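Local coordinates for protein orotidine 5'-phosphate decarboxylase (Methanocaldococcus jannaschii, PDB 4LUI) that probably catalyses the decarboxylation of orotidine 5'-monophosphate to uridine 5'-monophosphate, the last step of de novo UMP biosynthesis, as a homodimer, at residues B[172-186]-B[198-210]. Numbering follows the deposited sequence.
Sequences LKEIKEIAELPVITP and ILNILDENDYVIV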
loop_
_atom_site.group_PDB
_atom_site.type_symbol
_atom_site.label_atom_id
_atom_site.label_comp_id
_atom_site.label_asym_id
_atom_site.label_seq_id
_atom_site.Cartn_x
_atom_site.Cartn_y
_atom_site.Cartn_z
ATOM N N LEU B 172 -9.893 19.031 -12.168
ATOM C CA LEU B 172 -10.538 18.794 -10.877
ATOM C C LEU B 172 -12.059 18.945 -10.997
ATOM O O LEU B 172 -12.825 18.131 -10.472
ATOM C CB LEU B 172 -9.971 19.758 -9.823
ATOM C CG LEU B 172 -10.458 19.581 -8.381
ATOM C CD1 LEU B 172 -10.176 18.174 -7.879
ATOM C CD2 LEU B 172 -9.777 20.603 -7.475
ATOM N N LYS B 173 -12.495 19.967 -11.720
ATOM C CA LYS B 173 -13.921 20.165 -11.958
ATOM C C LYS B 173 -14.538 18.961 -12.678
ATOM O O LYS B 173 -15.632 18.516 -12.338
ATOM C CB LYS B 173 -14.156 21.454 -12.745
ATOM C CG LYS B 173 -15.619 21.789 -12.962
ATOM C CD LYS B 173 -15.775 23.158 -13.598
ATOM C CE LYS B 173 -17.243 23.546 -13.751
ATOM N NZ LYS B 173 -17.930 22.754 -14.811
ATOM N N GLU B 174 -13.827 18.419 -13.661
ATOM C CA GLU B 174 -14.321 17.257 -14.392
ATOM C C GLU B 174 -14.451 16.041 -13.473
ATOM O O GLU B 174 -15.430 15.294 -13.546
ATOM C CB GLU B 174 -13.399 16.934 -15.570
ATOM C CG GLU B 174 -13.430 17.980 -16.658
ATOM C CD GLU B 174 -12.389 17.737 -17.737
ATOM O OE1 GLU B 174 -11.332 17.155 -17.428
ATOM O OE2 GLU B 174 -12.636 18.126 -18.896
ATOM N N ILE B 175 -13.459 15.851 -12.615
ATOM C CA ILE B 175 -13.469 14.750 -11.663
ATOM C C ILE B 175 -14.669 14.832 -10.703
ATOM O O ILE B 175 -15.383 13.852 -10.515
ATOM C CB ILE B 175 -12.135 14.687 -10.885
ATOM C CG1 ILE B 175 -10.983 14.382 -11.848
ATOM C CG2 ILE B 175 -12.186 13.628 -9.816
ATOM C CD1 ILE B 175 -9.617 14.698 -11.263
ATOM N N LYS B 176 -14.895 16.004 -10.111
ATOM C CA LYS B 176 -16.027 16.190 -9.208
ATOM C C LYS B 176 -17.342 15.913 -9.911
ATOM O O LYS B 176 -18.272 15.365 -9.315
ATOM C CB LYS B 176 -16.050 17.609 -8.630
ATOM C CG LYS B 176 -15.173 17.798 -7.412
ATOM C CD LYS B 176 -15.253 19.219 -6.868
ATOM C CE LYS B 176 -16.663 19.588 -6.432
ATOM N NZ LYS B 176 -17.017 19.039 -5.097
ATOM N N GLU B 177 -17.427 16.295 -11.183
ATOM C CA GLU B 177 -18.685 16.181 -11.905
ATOM C C GLU B 177 -19.017 14.740 -12.280
ATOM O O GLU B 177 -20.182 14.377 -12.363
ATOM C CB GLU B 177 -18.707 17.118 -13.115
ATOM C CG GLU B 177 -18.719 18.595 -12.693
ATOM C CD GLU B 177 -18.904 19.558 -13.850
ATOM O OE1 GLU B 177 -18.907 19.106 -15.014
ATOM O OE2 GLU B 177 -19.052 20.771 -13.591
ATOM N N ILE B 178 -17.990 13.914 -12.462
ATOM C CA ILE B 178 -18.202 12.492 -12.713
ATOM C C ILE B 178 -18.479 11.730 -11.410
ATOM O O ILE B 178 -19.460 10.998 -11.319
ATOM C CB ILE B 178 -16.978 11.858 -13.399
ATOM C CG1 ILE B 178 -16.790 12.419 -14.807
ATOM C CG2 ILE B 178 -17.109 10.351 -13.441
ATOM C CD1 ILE B 178 -15.390 12.147 -15.372
ATOM N N ALA B 179 -17.618 11.901 -10.412
ATOM C CA ALA B 179 -17.758 11.162 -9.156
ATOM C C ALA B 179 -18.966 11.613 -8.322
ATOM O O ALA B 179 -19.656 10.781 -7.733
ATOM C CB ALA B 179 -16.478 11.246 -8.335
ATOM N N GLU B 180 -19.214 12.922 -8.279
ATOM C CA GLU B 180 -20.258 13.503 -7.420
ATOM C C GLU B 180 -20.068 13.088 -5.956
ATOM O O GLU B 180 -21.027 12.875 -5.220
ATOM C CB GLU B 180 -21.668 13.149 -7.928
ATOM C CG GLU B 180 -21.921 13.596 -9.359
ATOM C CD GLU B 180 -23.358 13.379 -9.808
ATOM O OE1 GLU B 180 -24.107 12.679 -9.098
ATOM O OE2 GLU B 180 -23.738 13.911 -10.872
ATOM N N LEU B 181 -18.811 12.981 -5.547
ATOM C CA LEU B 181 -18.437 12.609 -4.195
ATOM C C LEU B 181 -17.477 13.657 -3.657
ATOM O O LEU B 181 -16.848 14.382 -4.438
ATOM C CB LEU B 181 -17.708 11.258 -4.211
ATOM C CG LEU B 181 -18.596 10.059 -4.533
ATOM C CD1 LEU B 181 -17.748 8.844 -4.823
ATOM C CD2 LEU B 181 -19.549 9.795 -3.374
ATOM N N PRO B 182 -17.341 13.733 -2.323
ATOM C CA PRO B 182 -16.275 14.563 -1.750
ATOM C C PRO B 182 -14.899 14.216 -2.320
ATOM O O PRO B 182 -14.597 13.043 -2.573
ATOM C CB PRO B 182 -16.328 14.210 -0.263
ATOM C CG PRO B 182 -17.773 13.877 -0.034
ATOM C CD PRO B 182 -18.176 13.122 -1.275
ATOM N N VAL B 183 -14.079 15.244 -2.519
ATOM C CA VAL B 183 -12.737 15.076 -3.042
ATOM C C VAL B 183 -11.755 15.566 -1.998
ATOM O O VAL B 183 -12.015 16.564 -1.301
ATOM C CB VAL B 183 -12.542 15.894 -4.331
ATOM C CG1 VAL B 183 -11.157 15.653 -4.907
ATOM C CG2 VAL B 183 -13.590 15.508 -5.348
ATOM N N ILE B 184 -10.649 14.838 -1.887
ATOM C CA ILE B 184 -9.509 15.187 -1.049
ATOM C C ILE B 184 -8.358 15.496 -2.014
ATOM O O ILE B 184 -7.953 14.636 -2.801
ATOM C CB ILE B 184 -9.144 14.004 -0.155
ATOM C CG1 ILE B 184 -10.318 13.689 0.786
ATOM C CG2 ILE B 184 -7.885 14.288 0.633
ATOM C CD1 ILE B 184 -10.278 12.268 1.361
ATOM N N THR B 185 -7.861 16.728 -1.979
ATOM C CA THR B 185 -6.931 17.199 -3.004
ATOM C C THR B 185 -5.928 18.196 -2.408
ATOM O O THR B 185 -6.223 18.856 -1.415
ATOM C CB THR B 185 -7.720 17.845 -4.171
ATOM O OG1 THR B 185 -6.867 18.003 -5.311
ATOM C CG2 THR B 185 -8.291 19.202 -3.784
ATOM N N PRO B 186 -4.726 18.309 -2.992
ATOM C CA PRO B 186 -3.803 19.283 -2.391
ATOM C C PRO B 186 -4.305 20.713 -2.502
ATOM O O PRO B 186 -4.825 21.107 -3.543
ATOM C CB PRO B 186 -2.531 19.118 -3.229
ATOM C CG PRO B 186 -2.602 17.719 -3.719
ATOM C CD PRO B 186 -4.062 17.484 -4.015
ATOM N N ILE B 198 -9.265 26.804 -7.330
ATOM C CA ILE B 198 -9.852 25.540 -6.885
ATOM C C ILE B 198 -10.849 25.696 -5.741
ATOM O O ILE B 198 -11.759 24.891 -5.607
ATOM C CB ILE B 198 -8.807 24.472 -6.513
ATOM C CG1 ILE B 198 -8.012 24.869 -5.264
ATOM C CG2 ILE B 198 -7.886 24.197 -7.701
ATOM C CD1 ILE B 198 -7.211 23.722 -4.698
ATOM N N LEU B 199 -10.691 26.733 -4.925
ATOM C CA LEU B 199 -11.585 26.917 -3.785
ATOM C C LEU B 199 -13.030 27.179 -4.199
ATOM O O LEU B 199 -13.955 26.876 -3.452
ATOM C CB LEU B 199 -11.078 28.030 -2.861
ATOM C CG LEU B 199 -9.733 27.759 -2.185
ATOM C CD1 LEU B 199 -9.419 28.835 -1.147
ATOM C CD2 LEU B 199 -9.708 26.379 -1.551
ATOM N N ASN B 200 -13.227 27.733 -5.389
ATOM C CA ASN B 200 -14.581 27.959 -5.896
ATOM C C ASN B 200 -15.213 26.689 -6.464
ATOM O O ASN B 200 -16.417 26.647 -6.730
ATOM C CB ASN B 200 -14.589 29.081 -6.936
ATOM C CG ASN B 200 -13.463 28.951 -7.940
ATOM O OD1 ASN B 200 -13.163 27.858 -8.412
ATOM N ND2 ASN B 200 -12.823 30.071 -8.264
ATOM N N ILE B 201 -14.384 25.663 -6.644
ATOM C CA ILE B 201 -14.811 24.357 -7.131
ATOM C C ILE B 201 -15.196 23.470 -5.957
ATOM O O ILE B 201 -16.080 22.629 -6.064
ATOM C CB ILE B 201 -13.662 23.666 -7.908
ATOM C CG1 ILE B 201 -13.258 24.506 -9.122
ATOM C CG2 ILE B 201 -14.049 22.253 -8.344
ATOM C CD1 ILE B 201 -12.213 23.849 -10.000
ATOM N N LEU B 202 -14.535 23.684 -4.825
ATOM C CA LEU B 202 -14.709 22.834 -3.654
ATOM C C LEU B 202 -15.786 23.359 -2.710
ATOM O O LEU B 202 -16.158 24.533 -2.773
ATOM C CB LEU B 202 -13.372 22.701 -2.917
ATOM C CG LEU B 202 -12.217 22.174 -3.773
ATOM C CD1 LEU B 202 -10.895 22.298 -3.023
ATOM C CD2 LEU B 202 -12.448 20.728 -4.203
ATOM N N ASP B 203 -16.313 22.484 -1.857
ATOM C CA ASP B 203 -17.249 22.914 -0.817
ATOM C C ASP B 203 -16.885 22.339 0.549
ATOM O O ASP B 203 -15.794 21.760 0.720
ATOM C CB ASP B 203 -18.723 22.639 -1.194
ATOM C CG ASP B 203 -19.060 21.156 -1.303
ATOM O OD1 ASP B 203 -18.318 20.307 -0.783
ATOM O OD2 ASP B 203 -20.110 20.837 -1.908
ATOM N N GLU B 204 -17.802 22.483 1.501
ATOM C CA GLU B 204 -17.533 22.161 2.902
ATOM C C GLU B 204 -17.402 20.663 3.144
ATOM O O GLU B 204 -16.963 20.234 4.218
ATOM C CB GLU B 204 -18.600 22.782 3.824
ATOM C CG GLU B 204 -19.940 22.067 3.842
ATOM C CD GLU B 204 -20.887 22.565 2.771
ATOM O OE1 GLU B 204 -20.420 23.221 1.813
ATOM O OE2 GLU B 204 -22.106 22.310 2.897
ATOM N N ASN B 205 -17.763 19.862 2.143
ATOM C CA ASN B 205 -17.562 18.422 2.245
ATOM C C ASN B 205 -16.296 17.918 1.570
ATOM O O ASN B 205 -15.941 16.745 1.705
ATOM C CB ASN B 205 -18.788 17.680 1.738
ATOM C CG ASN B 205 -19.981 17.895 2.637
ATOM O OD1 ASN B 205 -19.908 17.644 3.844
ATOM N ND2 ASN B 205 -21.063 18.406 2.077
ATOM N N ASP B 206 -15.600 18.805 0.865
ATOM C CA ASP B 206 -14.283 18.464 0.321
ATOM C C ASP B 206 -13.180 18.754 1.343
ATOM O O ASP B 206 -13.420 19.423 2.354
ATOM C CB ASP B 206 -14.019 19.256 -0.962
ATOM C CG ASP B 206 -15.039 18.957 -2.052
ATOM O OD1 ASP B 206 -15.412 17.779 -2.214
ATOM O OD2 ASP B 206 -15.466 19.902 -2.741
ATOM N N TYR B 207 -11.982 18.240 1.077
ATOM C CA TYR B 207 -10.817 18.524 1.912
ATOM C C TYR B 207 -9.679 19.028 1.041
ATOM O O TYR B 207 -9.469 18.527 -0.071
ATOM C CB TYR B 207 -10.297 17.258 2.597
ATOM C CG TYR B 207 -11.239 16.508 3.508
ATOM C CD1 TYR B 207 -12.284 15.738 2.987
ATOM C CD2 TYR B 207 -11.043 16.509 4.885
ATOM C CE1 TYR B 207 -13.129 15.022 3.818
ATOM C CE2 TYR B 207 -11.884 15.790 5.729
ATOM C CZ TYR B 207 -12.919 15.044 5.183
ATOM O OH TYR B 207 -13.764 14.333 6.005
ATOM N N VAL B 208 -8.932 20.003 1.545
ATOM C CA VAL B 208 -7.655 20.341 0.934
ATOM C C VAL B 208 -6.536 19.860 1.846
ATOM O O VAL B 208 -6.623 19.967 3.074
ATOM C CB VAL B 208 -7.489 21.853 0.634
ATOM C CG1 VAL B 208 -8.382 22.272 -0.532
ATOM C CG2 VAL B 208 -7.774 22.695 1.881
ATOM N N ILE B 209 -5.497 19.317 1.230
ATOM C CA ILE B 209 -4.361 18.766 1.966
ATOM C C ILE B 209 -3.223 19.771 2.006
ATOM O O ILE B 209 -2.862 20.361 0.988
ATOM C CB ILE B 209 -3.812 17.511 1.291
ATOM C CG1 ILE B 209 -4.897 16.446 1.122
ATOM C CG2 ILE B 209 -2.642 16.938 2.089
ATOM C CD1 ILE B 209 -4.431 15.300 0.227
ATOM N N VAL B 210 -2.640 19.940 3.184
ATOM C CA VAL B 210 -1.382 20.670 3.339
ATOM C C VAL B 210 -0.458 19.766 4.134
ATOM O O VAL B 210 -0.893 19.108 5.083
ATOM C CB VAL B 210 -1.589 22.011 4.067
ATOM C CG1 VAL B 210 -0.263 22.725 4.296
ATOM C CG2 VAL B 210 -2.548 22.902 3.271
#
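The seventh and eighth strands of the TIM barrel, 183-186 and 207-210, pair in parallel here, while helix 169-179 packs outside them against the loop leading into the eighth. Three backbone bonds join the strands: Tyr207 N to Val183 O (2.9 Å), Thr185 N to Tyr207 O and Ile209 N to Thr185 O (2.8 Å). On the barrel's inner face, Ile184 and Tyr207 point the same way side by side, with CG1 of Ile184 3.6 Å from CD1 of Tyr207. The other branch of Ile184, CG2, meets Ile209 CD1 at 3.6 Å. Ile209 in turn approaches Lys51, a predicted substrate-binding residue, and Pro186 belongs to that predicted site itself. Outside the sheet, Leu172 CD2 rests on Ile198 CG2 and Leu202 CD2, and Thr185 CG2 lies against Leu202 CD1. Lys176 runs over Ile201, its CD 3.6 Å from Ile201 CG2, then bends at chi3 (61°) and chi4 to bring its ammonium to Asp206. That buried carboxylate is gripped at both oxygens: Val183 N donates to OD1 (2.9 Å) and Asp203 N to OD2, each from the anti side but tilted well out of the carboxylate plane, while Lys176 NZ takes the syn lone pair of OD2 at 2.9 Å.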